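Local structure of pentalenene synthase (Streptomyces chartreusis NRRL 3882, 6Q4S) at residues A215-H226 against I301-A312. The protein probably converts farnesyl diphosphate, with the aid of magnesium, into the bicyclic sesquiterpenol 7-epi-alpha-eudesmol, releasing diphosphate. Numbering follows the deposited sequence.
Sequences AADTIGFMNDIH and IQHWINGNYEWA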
ATOM      1  N   ALA A 215      -4.548  12.657  16.110  1.00 35.17           N
ATOM      2  CA  ALA A 215      -5.019  11.542  16.883  1.00 31.68           C
ATOM      3  C   ALA A 215      -3.854  10.598  17.138  1.00 29.39           C
ATOM      4  O   ALA A 215      -3.701  10.031  18.233  1.00 30.20           O
ATOM      5  CB  ALA A 215      -6.164  10.802  16.170  1.00 34.08           C
ATOM      6  N   ALA A 216      -3.025  10.370  16.129  1.00 29.77           N
ATOM      7  CA  ALA A 216      -1.905   9.469  16.329  1.00 28.07           C
ATOM      8  C   ALA A 216      -0.877  10.087  17.342  1.00 31.62           C
ATOM      9  O   ALA A 216      -0.327   9.400  18.225  1.00 28.68           O
ATOM     10  CB  ALA A 216      -1.232   9.195  15.024  1.00 31.69           C
ATOM     11  N   ASP A 217      -0.642  11.379  17.224  1.00 33.85           N
ATOM     12  CA  ASP A 217       0.277  12.061  18.219  1.00 35.06           C
ATOM     13  C   ASP A 217      -0.243  11.892  19.634  1.00 31.92           C
ATOM     14  O   ASP A 217       0.477  11.438  20.522  1.00 34.93           O
ATOM     15  CB  ASP A 217       0.419  13.548  17.937  1.00 37.03           C
ATOM     16  CG  ASP A 217       1.126  13.828  16.625  1.00 42.50           C
ATOM     17  OD1 ASP A 217       1.835  12.922  16.083  1.00 42.64           O
ATOM     18  OD2 ASP A 217       0.939  14.945  16.116  1.00 44.04           O
ATOM     19  N   THR A 218      -1.514  12.232  19.810  1.00 32.62           N
ATOM     20  CA  THR A 218      -2.146  12.253  21.093  1.00 31.67           C
ATOM     21  C   THR A 218      -2.041  10.933  21.686  1.00 30.04           C
ATOM     22  O   THR A 218      -1.614  10.789  22.806  1.00 37.34           O
ATOM     23  CB  THR A 218      -3.614  12.646  20.952  1.00 33.63           C
ATOM     24  OG1 THR A 218      -3.703  13.941  20.384  1.00 35.43           O
ATOM     25  CG2 THR A 218      -4.345  12.634  22.285  1.00 38.84           C
ATOM     26  N   ILE A 219      -2.411   9.903  20.945  1.00 32.77           N
ATOM     27  CA  ILE A 219      -2.391   8.553  21.510  1.00 30.23           C
ATOM     28  C   ILE A 219      -0.987   8.068  21.775  1.00 31.38           C
ATOM     29  O   ILE A 219      -0.756   7.451  22.795  1.00 30.60           O
ATOM     30  CB  ILE A 219      -3.163   7.540  20.621  1.00 30.74           C
ATOM     31  CG1 ILE A 219      -4.624   7.892  20.642  1.00 34.46           C
ATOM     32  CG2 ILE A 219      -2.932   6.096  21.113  1.00 30.39           C
ATOM     33  CD1 ILE A 219      -5.371   7.380  19.417  1.00 37.74           C
ATOM     34  N   GLY A 220      -0.036   8.361  20.883  1.00 31.28           N
ATOM     35  CA  GLY A 220       1.361   7.872  21.119  1.00 31.31           C
ATOM     36  C   GLY A 220       1.964   8.535  22.361  1.00 30.30           C
ATOM     37  O   GLY A 220       2.654   7.889  23.159  1.00 31.41           O
ATOM     38  N   PHE A 221       1.672   9.816  22.521  1.00 30.10           N
ATOM     39  CA  PHE A 221       2.206  10.580  23.690  1.00 32.22           C
ATOM     40  C   PHE A 221       1.532  10.132  25.011  1.00 32.60           C
ATOM     41  O   PHE A 221       2.208   9.982  26.028  1.00 32.32           O
ATOM     42  CB  PHE A 221       1.998  12.057  23.494  1.00 31.49           C
ATOM     43  CG  PHE A 221       2.826  12.682  22.369  1.00 32.86           C
ATOM     44  CD1 PHE A 221       3.900  12.047  21.749  1.00 35.10           C
ATOM     45  CD2 PHE A 221       2.481  13.939  21.931  1.00 37.97           C
ATOM     46  CE1 PHE A 221       4.598  12.662  20.683  1.00 36.87           C
ATOM     47  CE2 PHE A 221       3.167  14.556  20.880  1.00 38.90           C
ATOM     48  CZ  PHE A 221       4.216  13.938  20.276  1.00 37.62           C
ATOM     49  N   MET A 222       0.208   9.857  24.995  1.00 33.77           N
ATOM     50  CA  MET A 222      -0.454   9.288  26.198  1.00 32.94           C
ATOM     51  C   MET A 222       0.095   7.945  26.547  1.00 33.84           C
ATOM     52  O   MET A 222       0.372   7.638  27.716  1.00 32.90           O
ATOM     53  CB  MET A 222      -1.993   9.182  25.995  1.00 37.12           C
ATOM     54  CG  MET A 222      -2.664  10.543  25.873  1.00 42.41           C
ATOM     55  SD  MET A 222      -4.505  10.687  25.850  1.00 47.57           S
ATOM     56  CE  MET A 222      -4.748   9.477  27.064  1.00 46.63           C
ATOM     57  N   ASN A 223       0.284   7.106  25.538  1.00 30.31           N
ATOM     58  CA  ASN A 223       0.893   5.861  25.794  1.00 28.24           C
ATOM     59  C   ASN A 223       2.326   5.960  26.324  1.00 34.25           C
ATOM     60  O   ASN A 223       2.672   5.154  27.179  1.00 32.42           O
ATOM     61  CB  ASN A 223       0.871   4.932  24.591  1.00 35.06           C
ATOM     62  CG  ASN A 223      -0.551   4.469  24.210  1.00 36.66           C
ATOM     63  OD1 ASN A 223      -1.526   4.784  24.879  1.00 39.06           O
ATOM     64  ND2 ASN A 223      -0.648   3.752  23.117  1.00 39.87           N
ATOM     65  N   ASP A 224       3.153   6.908  25.851  1.00 30.73           N
ATOM     66  CA  ASP A 224       4.481   7.085  26.470  1.00 33.29           C
ATOM     67  C   ASP A 224       4.385   7.542  27.955  1.00 31.94           C
ATOM     68  O   ASP A 224       5.092   7.041  28.760  1.00 35.90           O
ATOM     69  CB  ASP A 224       5.285   8.120  25.714  1.00 33.65           C
ATOM     70  CG  ASP A 224       5.758   7.631  24.317  1.00 38.44           C
ATOM     71  OD1 ASP A 224       5.402   6.488  23.861  1.00 33.12           O
ATOM     72  OD2 ASP A 224       6.564   8.396  23.719  1.00 35.32           O
ATOM     73  N   ILE A 225       3.508   8.489  28.245  1.00 36.34           N
ATOM     74  CA  ILE A 225       3.290   8.957  29.623  1.00 40.85           C
ATOM     75  C   ILE A 225       2.891   7.790  30.508  1.00 46.28           C
ATOM     76  O   ILE A 225       3.393   7.660  31.616  1.00 44.50           O
ATOM     77  CB  ILE A 225       2.270  10.076  29.697  1.00 40.22           C
ATOM     78  CG1 ILE A 225       2.828  11.308  28.972  1.00 37.33           C
ATOM     79  CG2 ILE A 225       1.921  10.408  31.155  1.00 41.74           C
ATOM     80  CD1 ILE A 225       1.778  12.323  28.646  1.00 39.07           C
ATOM     81  N   HIS A 226       2.013   6.925  30.002  1.00 48.13           N
ATOM     82  CA  HIS A 226       1.515   5.823  30.755  1.00 51.74           C
ATOM     83  C   HIS A 226       2.595   4.758  30.942  1.00 50.94           C
ATOM     84  O   HIS A 226       2.722   4.273  32.050  1.00 49.14           O
ATOM     85  CB  HIS A 226       0.252   5.236  30.110  1.00 56.73           C
ATOM     86  CG  HIS A 226      -0.507   4.343  31.028  1.00 70.65           C
ATOM     87  ND1 HIS A 226      -0.460   2.963  30.939  1.00 77.27           N
ATOM     88  CD2 HIS A 226      -1.276   4.630  32.109  1.00 78.32           C
ATOM     89  CE1 HIS A 226      -1.186   2.443  31.916  1.00 80.85           C
ATOM     90  NE2 HIS A 226      -1.687   3.432  32.643  1.00 79.51           N
ATOM     91  N   ILE A 301     -12.422   8.034  15.185  1.00 31.82           N
ATOM     92  CA  ILE A 301     -11.238   8.669  15.766  1.00 33.53           C
ATOM     93  C   ILE A 301     -11.470   8.846  17.273  1.00 37.68           C
ATOM     94  O   ILE A 301     -10.647   8.422  18.068  1.00 36.41           O
ATOM     95  CB  ILE A 301     -10.866   9.995  15.105  1.00 31.82           C
ATOM     96  CG1 ILE A 301     -10.599   9.810  13.613  1.00 30.95           C
ATOM     97  CG2 ILE A 301      -9.594  10.518  15.819  1.00 34.73           C
ATOM     98  CD1 ILE A 301     -10.442  11.098  12.866  1.00 34.63           C
ATOM     99  N   GLN A 302     -12.649   9.352  17.662  1.00 36.27           N
ATOM    100  CA  GLN A 302     -12.959   9.538  19.091  1.00 33.14           C
ATOM    101  C   GLN A 302     -12.950   8.242  19.855  1.00 38.55           C
ATOM    102  O   GLN A 302     -12.462   8.144  21.002  1.00 35.54           O
ATOM    103  CB  GLN A 302     -14.327  10.179  19.248  1.00 34.39           C
ATOM    104  CG  GLN A 302     -14.521  11.504  18.535  1.00 36.32           C
ATOM    105  CD  GLN A 302     -15.980  12.046  18.639  1.00 40.56           C
ATOM    106  OE1 GLN A 302     -16.912  11.336  18.998  1.00 45.25           O
ATOM    107  NE2 GLN A 302     -16.141  13.313  18.350  1.00 40.64           N
ATOM    108  N   HIS A 303     -13.466   7.191  19.237  1.00 35.09           N
ATOM    109  CA  HIS A 303     -13.426   5.914  19.897  1.00 31.48           C
ATOM    110  C   HIS A 303     -12.011   5.501  20.207  1.00 29.49           C
ATOM    111  O   HIS A 303     -11.774   4.822  21.228  1.00 29.49           O
ATOM    112  CB  HIS A 303     -14.159   4.792  19.089  1.00 32.86           C
ATOM    113  CG  HIS A 303     -15.600   5.106  18.773  1.00 40.93           C
ATOM    114  ND1 HIS A 303     -16.233   4.671  17.627  1.00 39.39           N
ATOM    115  CD2 HIS A 303     -16.524   5.823  19.462  1.00 41.13           C
ATOM    116  CE1 HIS A 303     -17.467   5.137  17.605  1.00 43.33           C
ATOM    117  NE2 HIS A 303     -17.661   5.857  18.697  1.00 41.28           N
ATOM    118  N   TRP A 304     -11.075   5.834  19.294  1.00 28.02           N
ATOM    119  CA  TRP A 304      -9.712   5.440  19.524  1.00 30.96           C
ATOM    120  C   TRP A 304      -9.051   6.284  20.648  1.00 30.81           C
ATOM    121  O   TRP A 304      -8.396   5.739  21.538  1.00 33.49           O
ATOM    122  CB  TRP A 304      -8.894   5.461  18.221  1.00 31.23           C
ATOM    123  CG  TRP A 304      -8.719   4.105  17.807  1.00 29.87           C
ATOM    124  CD1 TRP A 304      -9.483   3.384  16.855  1.00 33.71           C
ATOM    125  CD2 TRP A 304      -7.841   3.171  18.401  1.00 30.21           C
ATOM    126  NE1 TRP A 304      -9.078   2.086  16.830  1.00 33.73           N
ATOM    127  CE2 TRP A 304      -8.074   1.904  17.750  1.00 34.66           C
ATOM    128  CE3 TRP A 304      -6.863   3.262  19.402  1.00 30.93           C
ATOM    129  CZ2 TRP A 304      -7.375   0.762  18.077  1.00 34.07           C
ATOM    130  CZ3 TRP A 304      -6.142   2.092  19.738  1.00 35.31           C
ATOM    131  CH2 TRP A 304      -6.405   0.856  19.047  1.00 37.55           C
ATOM    132  N   ILE A 305      -9.152   7.593  20.538  1.00 32.82           N
ATOM    133  CA  ILE A 305      -8.534   8.471  21.548  1.00 34.84           C
ATOM    134  C   ILE A 305      -9.119   8.158  22.933  1.00 34.88           C
ATOM    135  O   ILE A 305      -8.357   7.842  23.872  1.00 32.96           O
ATOM    136  CB  ILE A 305      -8.739   9.962  21.233  1.00 36.39           C
ATOM    137  CG1 ILE A 305      -8.097  10.332  19.921  1.00 37.10           C
ATOM    138  CG2 ILE A 305      -8.164  10.791  22.398  1.00 41.72           C
ATOM    139  CD1 ILE A 305      -8.497  11.708  19.386  1.00 42.39           C
ATOM    140  N   ASN A 306     -10.459   8.086  23.036  1.00 36.15           N
ATOM    141  CA  ASN A 306     -11.095   7.874  24.352  1.00 34.76           C
ATOM    142  C   ASN A 306     -10.967   6.487  24.885  1.00 37.40           C
ATOM    143  O   ASN A 306     -10.604   6.272  26.089  1.00 37.60           O
ATOM    144  CB  ASN A 306     -12.521   8.295  24.330  1.00 37.57           C
ATOM    145  CG  ASN A 306     -13.029   8.657  25.736  1.00 44.62           C
ATOM    146  OD1 ASN A 306     -12.441   9.492  26.440  1.00 40.16           O
ATOM    147  ND2 ASN A 306     -14.118   8.022  26.143  1.00 39.56           N
ATOM    148  N   GLY A 307     -11.134   5.519  23.980  1.00 37.40           N
ATOM    149  CA  GLY A 307     -11.103   4.134  24.367  1.00 38.83           C
ATOM    150  C   GLY A 307      -9.738   3.677  24.755  1.00 31.74           C
ATOM    151  O   GLY A 307      -9.548   2.848  25.669  1.00 30.72           O
ATOM    152  N   ASN A 308      -8.744   4.153  24.016  1.00 35.60           N
ATOM    153  CA  ASN A 308      -7.375   3.819  24.383  1.00 34.34           C
ATOM    154  C   ASN A 308      -7.071   4.361  25.802  1.00 35.69           C
ATOM    155  O   ASN A 308      -6.505   3.672  26.602  1.00 36.21           O
ATOM    156  CB  ASN A 308      -6.335   4.379  23.396  1.00 38.31           C
ATOM    157  CG  ASN A 308      -4.901   3.962  23.786  1.00 37.93           C
ATOM    158  OD1 ASN A 308      -4.534   2.794  23.741  1.00 38.39           O
ATOM    159  ND2 ASN A 308      -4.153   4.904  24.275  1.00 37.51           N
ATOM    160  N   TYR A 309      -7.464   5.587  26.056  1.00 37.19           N
ATOM    161  CA  TYR A 309      -7.228   6.200  27.373  1.00 41.76           C
ATOM    162  C   TYR A 309      -7.867   5.389  28.508  1.00 40.94           C
ATOM    163  O   TYR A 309      -7.168   4.921  29.488  1.00 39.93           O
ATOM    164  CB  TYR A 309      -7.755   7.644  27.379  1.00 42.27           C
ATOM    165  CG  TYR A 309      -7.638   8.274  28.744  1.00 49.39           C
ATOM    166  CD1 TYR A 309      -6.403   8.311  29.419  1.00 52.84           C
ATOM    167  CD2 TYR A 309      -8.760   8.767  29.411  1.00 62.74           C
ATOM    168  CE1 TYR A 309      -6.296   8.860  30.686  1.00 55.29           C
ATOM    169  CE2 TYR A 309      -8.647   9.329  30.683  1.00 61.35           C
ATOM    170  CZ  TYR A 309      -7.413   9.366  31.308  1.00 61.87           C
ATOM    171  OH  TYR A 309      -7.289   9.904  32.570  1.00 73.42           O
ATOM    172  N   GLU A 310      -9.160   5.111  28.329  1.00 37.96           N
ATOM    173  CA  GLU A 310      -9.929   4.387  29.371  1.00 38.66           C
ATOM    174  C   GLU A 310      -9.424   3.028  29.523  1.00 39.88           C
ATOM    175  O   GLU A 310      -9.426   2.518  30.633  1.00 43.70           O
ATOM    176  CB  GLU A 310     -11.453   4.394  29.117  1.00 40.42           C
ATOM    177  CG  GLU A 310     -12.017   5.762  28.738  1.00 43.61           C
ATOM    178  CD  GLU A 310     -12.658   6.479  29.909  1.00 63.08           C
ATOM    179  OE1 GLU A 310     -12.059   6.355  31.003  1.00 64.91           O
ATOM    180  OE2 GLU A 310     -13.739   7.138  29.724  1.00 69.07           O
ATOM    181  N   TRP A 311      -8.953   2.386  28.449  1.00 37.93           N
ATOM    182  CA  TRP A 311      -8.309   1.053  28.641  1.00 35.94           C
ATOM    183  C   TRP A 311      -6.949   1.132  29.443  1.00 43.99           C
ATOM    184  O   TRP A 311      -6.597   0.248  30.240  1.00 44.43           O
ATOM    185  CB  TRP A 311      -8.059   0.393  27.248  1.00 38.99           C
ATOM    186  CG  TRP A 311      -7.201  -0.790  27.250  1.00 38.70           C
ATOM    187  CD1 TRP A 311      -7.500  -1.971  27.742  1.00 39.79           C
ATOM    188  CD2 TRP A 311      -5.884  -0.908  26.675  1.00 43.87           C
ATOM    189  NE1 TRP A 311      -6.455  -2.848  27.558  1.00 43.00           N
ATOM    190  CE2 TRP A 311      -5.456  -2.218  26.895  1.00 42.06           C
ATOM    191  CE3 TRP A 311      -5.031  -0.022  25.992  1.00 48.68           C
ATOM    192  CZ2 TRP A 311      -4.220  -2.688  26.477  1.00 48.39           C
ATOM    193  CZ3 TRP A 311      -3.819  -0.487  25.562  1.00 51.28           C
ATOM    194  CH2 TRP A 311      -3.411  -1.812  25.820  1.00 51.00           C
ATOM    195  N   ALA A 312      -6.168   2.159  29.159  1.00 44.32           N
ATOM    196  CA  ALA A 312      -4.845   2.337  29.784  1.00 51.64           C
ATOM    197  C   ALA A 312      -4.973   2.489  31.319  1.00 48.45           C
ATOM    198  O   ALA A 312      -4.253   1.824  32.052  1.00 56.91           O
ATOM    199  CB  ALA A 312      -4.132   3.530  29.166  1.00 50.71           C
TER
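The stretches 215-226 and 301-312 of helices 206-228 and 288-313 run side by side in the same direction, their axes 9.9 Å apart and only 4° from parallel, with the CA atoms of I219 and I305 6.1 Å from each other. At this point I219 reaches across: its CD1 lies against the backbone of I305 and 4.2 Å from CB of W304, while its CG2, anti to the backbone N, rests 3.6 Å from ND2 of N308. One turn earlier the small CB of A215 fits tightly against CG2 of I301, at 3.5 Å, with CD1 of I305 also alongside. The pair belongs to the all-helical class I terpene synthase fold, and N223 on helix 206-228 is a likely ligand of a magnesium ion. Here the amides of N223 and N308 approach from opposite directions, their planes 52° apart, and ND2 of N308 donates to OD1 of N223 over 2.7 Å, with an N-H...O angle of 159°. The acceptor lies nearly in the amide plane of N308; the bond would limit rotation of the N223 amide, consistent with a second-shell role for N308. SD of M222 makes an oblique Met-aromatic contact with the Y309 ring, its centroid 5.5 Å away, and the OH of Y309 is hydrogen-bonded to the backbone N of F7. Farther along, A312 places CB over the centre of one face of the H226 imidazole, 4.0 Å from the ring centroid, a CH-pi contact with a rather poorly ordered side chain beside R230, a probable substrate-binding residue.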